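Local coordinates for FrpC operon protein (Neisseria meningitidis, PDB 5EDF) that binds the RTX protein FrpC as an iron-regulated, probably lipid-anchored protein and may take part in adhesion, though its precise function is unknown, at residues A129-H141 against H149-I163. Residues are numbered along the deposited sequence; the frame is centred on the assembly and turned at random.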
ATOM      1  N   ALA A 129      10.392   4.942  17.181  1.00 16.68           N
ATOM      2  CA  ALA A 129      10.902   3.609  17.405  1.00 16.57           C
ATOM      3  C   ALA A 129      11.983   3.199  16.395  1.00 18.27           C
ATOM      4  O   ALA A 129      12.652   2.198  16.598  1.00 19.62           O
ATOM      5  CB  ALA A 129       9.755   2.591  17.362  1.00 17.98           C
ATOM      6  N   TYR A 130      12.124   3.939  15.299  1.00 17.05           N
ATOM      7  CA  TYR A 130      13.066   3.662  14.208  1.00 17.65           C
ATOM      8  C   TYR A 130      13.816   4.972  13.980  1.00 18.60           C
ATOM      9  O   TYR A 130      13.180   5.990  13.705  1.00 17.99           O
ATOM     10  CB  TYR A 130      12.325   3.291  12.913  1.00 18.51           C
ATOM     11  CG  TYR A 130      11.453   2.086  13.030  1.00 17.54           C
ATOM     12  CD1 TYR A 130      11.916   0.831  12.641  1.00 21.05           C
ATOM     13  CD2 TYR A 130      10.155   2.189  13.473  1.00 15.97           C
ATOM     14  CE1 TYR A 130      11.087  -0.272  12.721  1.00 21.33           C
ATOM     15  CE2 TYR A 130       9.369   1.128  13.607  1.00 16.21           C
ATOM     16  CZ  TYR A 130       9.814  -0.127  13.220  1.00 19.33           C
ATOM     17  OH  TYR A 130       8.983  -1.215  13.329  1.00 23.79           O
ATOM     18  N   PRO A 131      15.140   5.015  14.140  1.00 19.05           N
ATOM     19  CA  PRO A 131      15.806   6.318  14.088  1.00 20.21           C
ATOM     20  C   PRO A 131      15.714   7.027  12.731  1.00 18.04           C
ATOM     21  O   PRO A 131      15.691   8.247  12.695  1.00 20.56           O
ATOM     22  CB  PRO A 131      17.256   5.993  14.466  1.00 21.49           C
ATOM     23  CG  PRO A 131      17.413   4.553  14.211  1.00 18.45           C
ATOM     24  CD  PRO A 131      16.087   3.914  14.437  1.00 18.29           C
ATOM     25  N   GLU A 132      15.626   6.246  11.653  1.00 19.21           N
ATOM     26  CA  GLU A 132      15.420   6.782  10.298  1.00 18.57           C
ATOM     27  C   GLU A 132      14.034   7.354  10.006  1.00 18.71           C
ATOM     28  O   GLU A 132      13.848   7.966   8.967  1.00 20.77           O
ATOM     29  CB  GLU A 132      15.781   5.708   9.260  1.00 20.68           C
ATOM     30  CG  GLU A 132      14.774   4.555   9.014  1.00 21.71           C
ATOM     31  CD  GLU A 132      14.785   3.405  10.041  1.00 26.55           C
ATOM     32  OE1 GLU A 132      15.451   3.495  11.096  1.00 22.95           O
ATOM     33  OE2 GLU A 132      14.077   2.396   9.788  1.00 27.28           O
ATOM     34  N   TYR A 133      13.073   7.133  10.897  1.00 17.78           N
ATOM     35  CA  TYR A 133      11.815   7.817  10.827  1.00 15.39           C
ATOM     36  C   TYR A 133      11.746   8.901  11.867  1.00 17.09           C
ATOM     37  O   TYR A 133      12.087   8.674  13.033  1.00 17.33           O
ATOM     38  CB  TYR A 133      10.634   6.869  11.070  1.00 15.69           C
ATOM     39  CG  TYR A 133      10.230   6.016   9.895  1.00 14.21           C
ATOM     40  CD1 TYR A 133       9.174   6.383   9.076  1.00 16.39           C
ATOM     41  CD2 TYR A 133      10.890   4.829   9.599  1.00 15.66           C
ATOM     42  CE1 TYR A 133       8.805   5.618   8.011  1.00 17.19           C
ATOM     43  CE2 TYR A 133      10.524   4.062   8.522  1.00 16.11           C
ATOM     44  CZ  TYR A 133       9.474   4.465   7.725  1.00 15.95           C
ATOM     45  OH  TYR A 133       9.091   3.676   6.635  1.00 18.52           O
ATOM     46  N   GLU A 134      11.300  10.075  11.462  1.00 14.89           N
ATOM     47  CA  GLU A 134      10.913  11.132  12.394  0.50 13.68           C
ATOM     48  C   GLU A 134       9.441  10.951  12.686  1.00 13.86           C
ATOM     49  O   GLU A 134       8.647  10.715  11.746  1.00 16.47           O
ATOM     50  CB  GLU A 134      11.152  12.521  11.780  0.50 15.09           C
ATOM     51  CG  GLU A 134      12.637  12.915  11.757  0.50 20.17           C
ATOM     52  CD  GLU A 134      12.887  14.281  11.136  0.50 25.57           C
ATOM     53  OE1 GLU A 134      11.910  14.979  10.811  0.50 26.93           O
ATOM     54  OE2 GLU A 134      14.065  14.662  10.965  0.50 28.60           O
ATOM     55  N   ALA A 135       9.037  11.031  13.934  1.00 13.96           N
ATOM     56  CA  ALA A 135       7.666  10.883  14.367  1.00 13.32           C
ATOM     57  C   ALA A 135       7.111  12.201  14.825  1.00 13.92           C
ATOM     58  O   ALA A 135       7.809  12.996  15.480  1.00 14.41           O
ATOM     59  CB  ALA A 135       7.541   9.854  15.474  1.00 15.41           C
ATOM     60  N   TYR A 136       5.848  12.442  14.477  1.00 13.19           N
ATOM     61  CA  TYR A 136       5.132  13.669  14.838  1.00 14.14           C
ATOM     62  C   TYR A 136       3.724  13.359  15.283  1.00 14.61           C
ATOM     63  O   TYR A 136       3.091  12.393  14.796  1.00 14.66           O
ATOM     64  CB  TYR A 136       5.042  14.650  13.669  1.00 14.19           C
ATOM     65  CG  TYR A 136       6.363  15.096  13.087  1.00 14.50           C
ATOM     66  CD1 TYR A 136       6.954  16.294  13.473  1.00 17.25           C
ATOM     67  CD2 TYR A 136       7.078  14.278  12.218  1.00 15.42           C
ATOM     68  CE1 TYR A 136       8.225  16.666  12.989  1.00 19.79           C
ATOM     69  CE2 TYR A 136       8.321  14.660  11.717  1.00 19.18           C
ATOM     70  CZ  TYR A 136       8.888  15.856  12.096  1.00 19.32           C
ATOM     71  OH  TYR A 136      10.131  16.251  11.624  1.00 24.60           O
ATOM     72  N   GLU A 137       3.208  14.195  16.171  1.00 14.46           N
ATOM     73  CA  GLU A 137       1.882  14.013  16.716  1.00 15.35           C
ATOM     74  C   GLU A 137       1.175  15.353  16.649  1.00 13.98           C
ATOM     75  O   GLU A 137       1.701  16.366  17.139  1.00 15.78           O
ATOM     76  CB  GLU A 137       1.925  13.489  18.155  1.00 18.67           C
ATOM     77  CG  GLU A 137       0.560  13.135  18.710  1.00 22.06           C
ATOM     78  CD  GLU A 137       0.648  12.472  20.092  1.00 29.55           C
ATOM     79  OE1 GLU A 137       1.727  12.511  20.704  1.00 38.93           O
ATOM     80  OE2 GLU A 137      -0.367  11.938  20.560  1.00 32.39           O
ATOM     81  N   ASP A 138      -0.007  15.356  16.037  1.00 14.97           N
ATOM     82  CA  ASP A 138      -0.821  16.547  15.939  1.00 14.46           C
ATOM     83  C   ASP A 138      -1.910  16.398  16.992  1.00 17.06           C
ATOM     84  O   ASP A 138      -2.778  15.526  16.885  1.00 16.03           O
ATOM     85  CB  ASP A 138      -1.415  16.662  14.546  1.00 14.17           C
ATOM     86  CG  ASP A 138      -2.150  17.949  14.322  1.00 15.04           C
ATOM     87  OD1 ASP A 138      -2.317  18.781  15.249  1.00 15.64           O
ATOM     88  OD2 ASP A 138      -2.559  18.166  13.149  1.00 17.08           O
ATOM     89  N   LYS A 139      -1.838  17.220  18.024  1.00 17.17           N
ATOM     90  CA  LYS A 139      -2.837  17.289  19.072  1.00 19.66           C
ATOM     91  C   LYS A 139      -3.403  18.704  19.163  1.00 18.86           C
ATOM     92  O   LYS A 139      -3.851  19.136  20.241  1.00 22.34           O
ATOM     93  CB  LYS A 139      -2.206  16.901  20.424  1.00 25.96           C
ATOM     94  CG  LYS A 139      -2.014  15.425  20.602  1.00 28.44           C
ATOM     95  CD  LYS A 139      -1.265  15.097  21.907  1.00 33.38           C
ATOM     96  CE  LYS A 139      -2.136  15.168  23.137  1.00 46.34           C
ATOM     97  NZ  LYS A 139      -1.362  14.725  24.340  1.00 49.51           N
ATOM     98  N   ARG A 140      -3.387  19.443  18.053  1.00 17.42           N
ATOM     99  CA  ARG A 140      -3.906  20.797  18.089  1.00 17.73           C
ATOM    100  C   ARG A 140      -5.377  20.826  18.461  1.00 18.67           C
ATOM    101  O   ARG A 140      -6.146  19.912  18.169  1.00 20.37           O
ATOM    102  CB  ARG A 140      -3.663  21.533  16.784  1.00 16.04           C
ATOM    103  CG  ARG A 140      -2.219  21.774  16.514  1.00 16.07           C
ATOM    104  CD  ARG A 140      -2.030  22.340  15.118  1.00 17.49           C
ATOM    105  NE  ARG A 140      -2.392  21.378  14.078  1.00 15.39           N
ATOM    106  CZ  ARG A 140      -2.492  21.669  12.792  1.00 17.07           C
ATOM    107  NH1 ARG A 140      -2.295  22.893  12.347  1.00 16.83           N
ATOM    108  NH2 ARG A 140      -2.829  20.703  11.947  1.00 16.42           N
ATOM    109  N   HIS A 141      -5.768  21.917  19.105  1.00 21.40           N
ATOM    110  CA  HIS A 141      -7.088  22.044  19.690  1.00 24.69           C
ATOM    111  C   HIS A 141      -8.128  22.561  18.706  1.00 27.80           C
ATOM    112  O   HIS A 141      -7.938  23.595  18.044  1.00 27.71           O
ATOM    113  CB  HIS A 141      -7.011  22.954  20.930  1.00 30.25           C
ATOM    114  CG  HIS A 141      -6.350  22.298  22.101  1.00 37.16           C
ATOM    115  ND1 HIS A 141      -7.064  21.765  23.154  1.00 47.95           N
ATOM    116  CD2 HIS A 141      -5.044  22.058  22.369  1.00 43.29           C
ATOM    117  CE1 HIS A 141      -6.226  21.236  24.028  1.00 50.80           C
ATOM    118  NE2 HIS A 141      -4.994  21.398  23.574  1.00 45.75           N
ATOM    119  N   HIS A 149      -6.754  14.027  16.168  1.00 18.31           N
ATOM    120  CA  HIS A 149      -5.522  13.405  16.581  1.00 18.48           C
ATOM    121  C   HIS A 149      -4.892  12.724  15.366  1.00 16.53           C
ATOM    122  O   HIS A 149      -5.489  11.807  14.823  1.00 18.74           O
ATOM    123  CB  HIS A 149      -5.808  12.344  17.654  1.00 21.32           C
ATOM    124  CG  HIS A 149      -4.613  11.970  18.467  1.00 19.69           C
ATOM    125  ND1 HIS A 149      -4.634  10.930  19.373  1.00 30.35           N
ATOM    126  CD2 HIS A 149      -3.379  12.517  18.552  1.00 22.95           C
ATOM    127  CE1 HIS A 149      -3.458  10.849  19.971  1.00 33.35           C
ATOM    128  NE2 HIS A 149      -2.677  11.798  19.487  1.00 28.52           N
ATOM    129  N   GLU A 150      -3.710  13.162  14.983  1.00 15.65           N
ATOM    130  CA  GLU A 150      -3.053  12.634  13.783  1.00 13.89           C
ATOM    131  C   GLU A 150      -1.590  12.419  14.087  1.00 13.73           C
ATOM    132  O   GLU A 150      -1.001  13.113  14.940  1.00 16.84           O
ATOM    133  CB  GLU A 150      -3.256  13.560  12.593  1.00 15.40           C
ATOM    134  CG  GLU A 150      -4.676  14.139  12.605  1.00 21.59           C
ATOM    135  CD  GLU A 150      -5.219  14.554  11.265  1.00 22.60           C
ATOM    136  OE1 GLU A 150      -4.435  15.052  10.435  1.00 23.29           O
ATOM    137  OE2 GLU A 150      -6.450  14.398  11.074  1.00 23.46           O
ATOM    138  N   PHE A 151      -1.018  11.415  13.464  1.00 13.85           N
ATOM    139  CA  PHE A 151       0.383  11.050  13.582  1.00 13.18           C
ATOM    140  C   PHE A 151       1.033  11.022  12.210  1.00 13.89           C
ATOM    141  O   PHE A 151       0.386  10.631  11.211  1.00 13.90           O
ATOM    142  CB  PHE A 151       0.513   9.635  14.152  1.00 14.03           C
ATOM    143  CG  PHE A 151      -0.019   9.476  15.519  1.00 17.62           C
ATOM    144  CD1 PHE A 151       0.812   9.699  16.605  1.00 21.92           C
ATOM    145  CD2 PHE A 151      -1.326   9.134  15.742  1.00 19.48           C
ATOM    146  CE1 PHE A 151       0.353   9.563  17.907  1.00 26.66           C
ATOM    147  CE2 PHE A 151      -1.817   8.996  17.055  1.00 24.36           C
ATOM    148  CZ  PHE A 151      -0.960   9.204  18.140  1.00 24.55           C
ATOM    149  N   TYR A 152       2.297  11.396  12.130  1.00 12.02           N
ATOM    150  CA  TYR A 152       3.107  11.315  10.945  1.00 11.67           C
ATOM    151  C   TYR A 152       4.367  10.583  11.262  1.00 14.22           C
ATOM    152  O   TYR A 152       4.969  10.848  12.308  1.00 14.43           O
ATOM    153  CB  TYR A 152       3.476  12.712  10.414  1.00 12.86           C
ATOM    154  CG  TYR A 152       2.310  13.580  10.026  1.00 11.78           C
ATOM    155  CD1 TYR A 152       1.877  13.676   8.713  1.00 12.96           C
ATOM    156  CD2 TYR A 152       1.611  14.310  10.992  1.00 12.99           C
ATOM    157  CE1 TYR A 152       0.802  14.485   8.376  1.00 14.41           C
ATOM    158  CE2 TYR A 152       0.530  15.113  10.654  1.00 13.84           C
ATOM    159  CZ  TYR A 152       0.128  15.207   9.346  1.00 13.23           C
ATOM    160  OH  TYR A 152      -0.903  16.021   9.003  1.00 14.83           O
ATOM    161  N   TYR A 153       4.797   9.707  10.378  1.00 12.26           N
ATOM    162  CA  TYR A 153       6.080   9.049  10.413  1.00 13.00           C
ATOM    163  C   TYR A 153       6.763   9.295   9.082  1.00 12.65           C
ATOM    164  O   TYR A 153       6.270   8.848   8.044  1.00 13.24           O
ATOM    165  CB  TYR A 153       5.938   7.578  10.748  1.00 13.12           C
ATOM    166  CG  TYR A 153       5.095   7.342  11.991  1.00 12.76           C
ATOM    167  CD1 TYR A 153       5.616   7.555  13.245  1.00 12.84           C
ATOM    168  CD2 TYR A 153       3.785   6.918  11.908  1.00 15.75           C
ATOM    169  CE1 TYR A 153       4.834   7.375  14.400  1.00 15.42           C
ATOM    170  CE2 TYR A 153       3.015   6.729  13.031  1.00 17.73           C
ATOM    171  CZ  TYR A 153       3.550   6.951  14.280  1.00 16.69           C
ATOM    172  OH  TYR A 153       2.784   6.729  15.411  1.00 18.04           O
ATOM    173  N   ILE A 154       7.901   9.964   9.084  1.00 13.47           N
ATOM    174  CA  ILE A 154       8.572  10.427   7.882  1.00 13.30           C
ATOM    175  C   ILE A 154       9.961   9.822   7.792  1.00 14.89           C
ATOM    176  O   ILE A 154      10.775   9.995   8.688  1.00 16.77           O
ATOM    177  CB  ILE A 154       8.676  11.973   7.850  1.00 14.54           C
ATOM    178  CG1 ILE A 154       7.287  12.578   7.925  1.00 15.58           C
ATOM    179  CG2 ILE A 154       9.431  12.432   6.615  1.00 16.13           C
ATOM    180  CD1 ILE A 154       7.242  14.080   7.910  1.00 16.83           C
ATOM    181  N   LYS A 155      10.250   9.151   6.686  1.00 14.95           N
ATOM    182  CA  LYS A 155      11.557   8.573   6.367  1.00 19.43           C
ATOM    183  C   LYS A 155      12.184   9.388   5.243  1.00 15.77           C
ATOM    184  O   LYS A 155      11.501   9.719   4.311  1.00 16.87           O
ATOM    185  CB  LYS A 155      11.303   7.115   5.896  1.00 25.66           C
ATOM    186  CG  LYS A 155      12.473   6.262   5.383  1.00 30.55           C
ATOM    187  CD  LYS A 155      11.893   4.923   4.865  1.00 30.25           C
ATOM    188  CE  LYS A 155      12.923   3.879   4.585  1.00 37.95           C
ATOM    189  NZ  LYS A 155      13.209   3.900   3.171  1.00 25.27           N
ATOM    190  N   LYS A 156      13.490   9.684   5.274  1.00 21.34           N
ATOM    191  CA  LYS A 156      14.173  10.334   4.117  1.00 25.38           C
ATOM    192  C   LYS A 156      15.053   9.312   3.374  1.00 24.61           C
ATOM    193  O   LYS A 156      14.543   8.271   3.018  1.00 24.11           O
ATOM    194  CB  LYS A 156      14.946  11.578   4.551  1.00 30.36           C
ATOM    195  CG  LYS A 156      14.049  12.685   5.045  1.00 29.96           C
ATOM    196  CD  LYS A 156      14.887  13.747   5.729  1.00 38.27           C
ATOM    197  CE  LYS A 156      14.079  14.947   6.152  1.00 40.76           C
ATOM    198  NZ  LYS A 156      14.958  16.110   6.471  1.00 46.46           N
ATOM    199  N   GLY A 157      16.337   9.570   3.115  1.00 29.40           N
ATOM    200  CA  GLY A 157      17.177   8.587   2.418  1.00 29.34           C
ATOM    201  C   GLY A 157      16.828   8.383   0.958  1.00 27.33           C
ATOM    202  O   GLY A 157      16.141   9.204   0.349  1.00 32.47           O
ATOM    203  N   GLU A 158      17.252   7.247   0.424  1.00 27.53           N
ATOM    204  CA  GLU A 158      17.138   6.971  -1.008  1.00 33.08           C
ATOM    205  C   GLU A 158      15.681   6.757  -1.422  1.00 32.52           C
ATOM    206  O   GLU A 158      15.296   7.059  -2.564  1.00 31.08           O
ATOM    207  CB  GLU A 158      17.955   5.724  -1.367  1.00 35.88           C
ATOM    208  CG  GLU A 158      18.734   5.854  -2.680  1.00 54.90           C
ATOM    209  CD  GLU A 158      19.706   7.036  -2.681  1.00 65.91           C
ATOM    210  OE1 GLU A 158      20.448   7.207  -1.687  1.00 74.54           O
ATOM    211  OE2 GLU A 158      19.729   7.794  -3.677  1.00 69.94           O
ATOM    212  N   ASN A 159      14.894   6.270  -0.455  1.00 20.91           N
ATOM    213  CA  ASN A 159      13.549   5.824  -0.646  1.00 16.57           C
ATOM    214  C   ASN A 159      12.610   6.441   0.427  1.00 14.77           C
ATOM    215  O   ASN A 159      12.124   5.744   1.326  1.00 15.10           O
ATOM    216  CB  ASN A 159      13.512   4.287  -0.625  1.00 17.85           C
ATOM    217  CG  ASN A 159      14.120   3.664  -1.865  1.00 22.98           C
ATOM    218  OD1 ASN A 159      14.198   4.284  -2.913  1.00 23.90           O
ATOM    219  ND2 ASN A 159      14.525   2.413  -1.749  1.00 26.85           N
ATOM    220  N   PRO A 160      12.322   7.747   0.305  1.00 15.82           N
ATOM    221  CA  PRO A 160      11.589   8.409   1.353  1.00 14.22           C
ATOM    222  C   PRO A 160      10.117   7.945   1.440  1.00 13.48           C
ATOM    223  O   PRO A 160       9.562   7.358   0.504  1.00 14.28           O
ATOM    224  CB  PRO A 160      11.644   9.879   0.953  1.00 17.59           C
ATOM    225  CG  PRO A 160      11.810   9.864  -0.463  1.00 20.31           C
ATOM    226  CD  PRO A 160      12.751   8.700  -0.723  1.00 19.74           C
ATOM    227  N   ALA A 161       9.474   8.223   2.561  1.00 12.99           N
ATOM    228  CA  ALA A 161       8.095   7.830   2.771  1.00 12.22           C
ATOM    229  C   ALA A 161       7.472   8.746   3.788  1.00 11.28           C
ATOM    230  O   ALA A 161       8.158   9.219   4.721  1.00 13.37           O
ATOM    231  CB  ALA A 161       8.010   6.386   3.275  1.00 12.95           C
ATOM    232  N   ILE A 162       6.171   8.986   3.668  1.00 11.17           N
ATOM    233  CA  ILE A 162       5.408   9.666   4.687  0.50 11.27           C
ATOM    234  C   ILE A 162       4.162   8.841   4.993  1.00 11.00           C
ATOM    235  O   ILE A 162       3.345   8.554   4.090  1.00 10.17           O
ATOM    236  CB  ILE A 162       5.076  11.143   4.333  0.50 12.98           C
ATOM    237  CG1 ILE A 162       4.144  11.752   5.389  0.50 15.41           C
ATOM    238  CG2 ILE A 162       4.473  11.240   2.953  0.50 10.02           C
ATOM    239  CD1 ILE A 162       4.182  13.281   5.480  0.50 16.08           C
ATOM    240  N   ILE A 163       4.030   8.418   6.259  1.00 10.80           N
ATOM    241  CA  ILE A 163       2.935   7.615   6.745  1.00 10.11           C
ATOM    242  C   ILE A 163       2.111   8.533   7.651  1.00 10.98           C
ATOM    243  O   ILE A 163       2.633   9.151   8.574  1.00 11.72           O
ATOM    244  CB  ILE A 163       3.439   6.429   7.572  1.00 11.52           C
ATOM    245  CG1 ILE A 163       4.378   5.536   6.769  1.00 11.92           C
ATOM    246  CG2 ILE A 163       2.210   5.647   8.146  1.00 12.27           C
ATOM    247  CD1 ILE A 163       5.054   4.386   7.601  1.00 13.36           C
TER
HETATM  248  O   HOH W   1      15.553   8.885   7.072  1.00 27.40           O
HETATM  249  O   HOH W   2      15.834  15.025   8.823  1.00 42.86           O
HETATM  250  O   HOH W   3      -2.536  16.851  10.861  1.00 17.74           O
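Tyr133 lies against Lys155 on the tightly packed face of the contact: the lysine CB sits over one face of the phenol ring, a CH-pi contact 3.8 Å from the centroid, and CD runs on to the hydroxyl. With CG anti to its carbonyl carbon (chi1 -79°), the ring also brings CD1 within 3.8 Å of Tyr153 CB and CE1 within 4.0 Å of Ile163 CD1, while Val209 and His212 of helix 205-224 pack on it. Beside it, Ala135 CB rests 3.7 Å from Tyr153 CD1. Strands 133-138 and 150-155 form an antiparallel beta hairpin inside a large antiparallel sheet, Ile163 coming from the next strand, 161-167; paired backbone bonds join Glu134 with Ile154, Tyr136 with Tyr152 and Asp138 with Glu150. On the other face Leu118 packs on Tyr136 and Met114 on Ile154, whose side chain lies about 4 Å from a bound azide. The exposed rim is looser: one water links Glu132 O to Lys156 N, another Glu134 OE2 to Lys156 NZ, which also bonds Thr112 O. Near the loop joining the strands, His149 NE2 donates to the anti lone pair of Glu137 OE2 (2.6 Å), nearly in its own ring plane. Buried Asp138 OD2 and Glu150 OE1 share a water that also accepts from Tyr152 OH; Arg140 and Arg166, salt-bridged to Asp138 and Glu150 respectively, probably ease the repulsion.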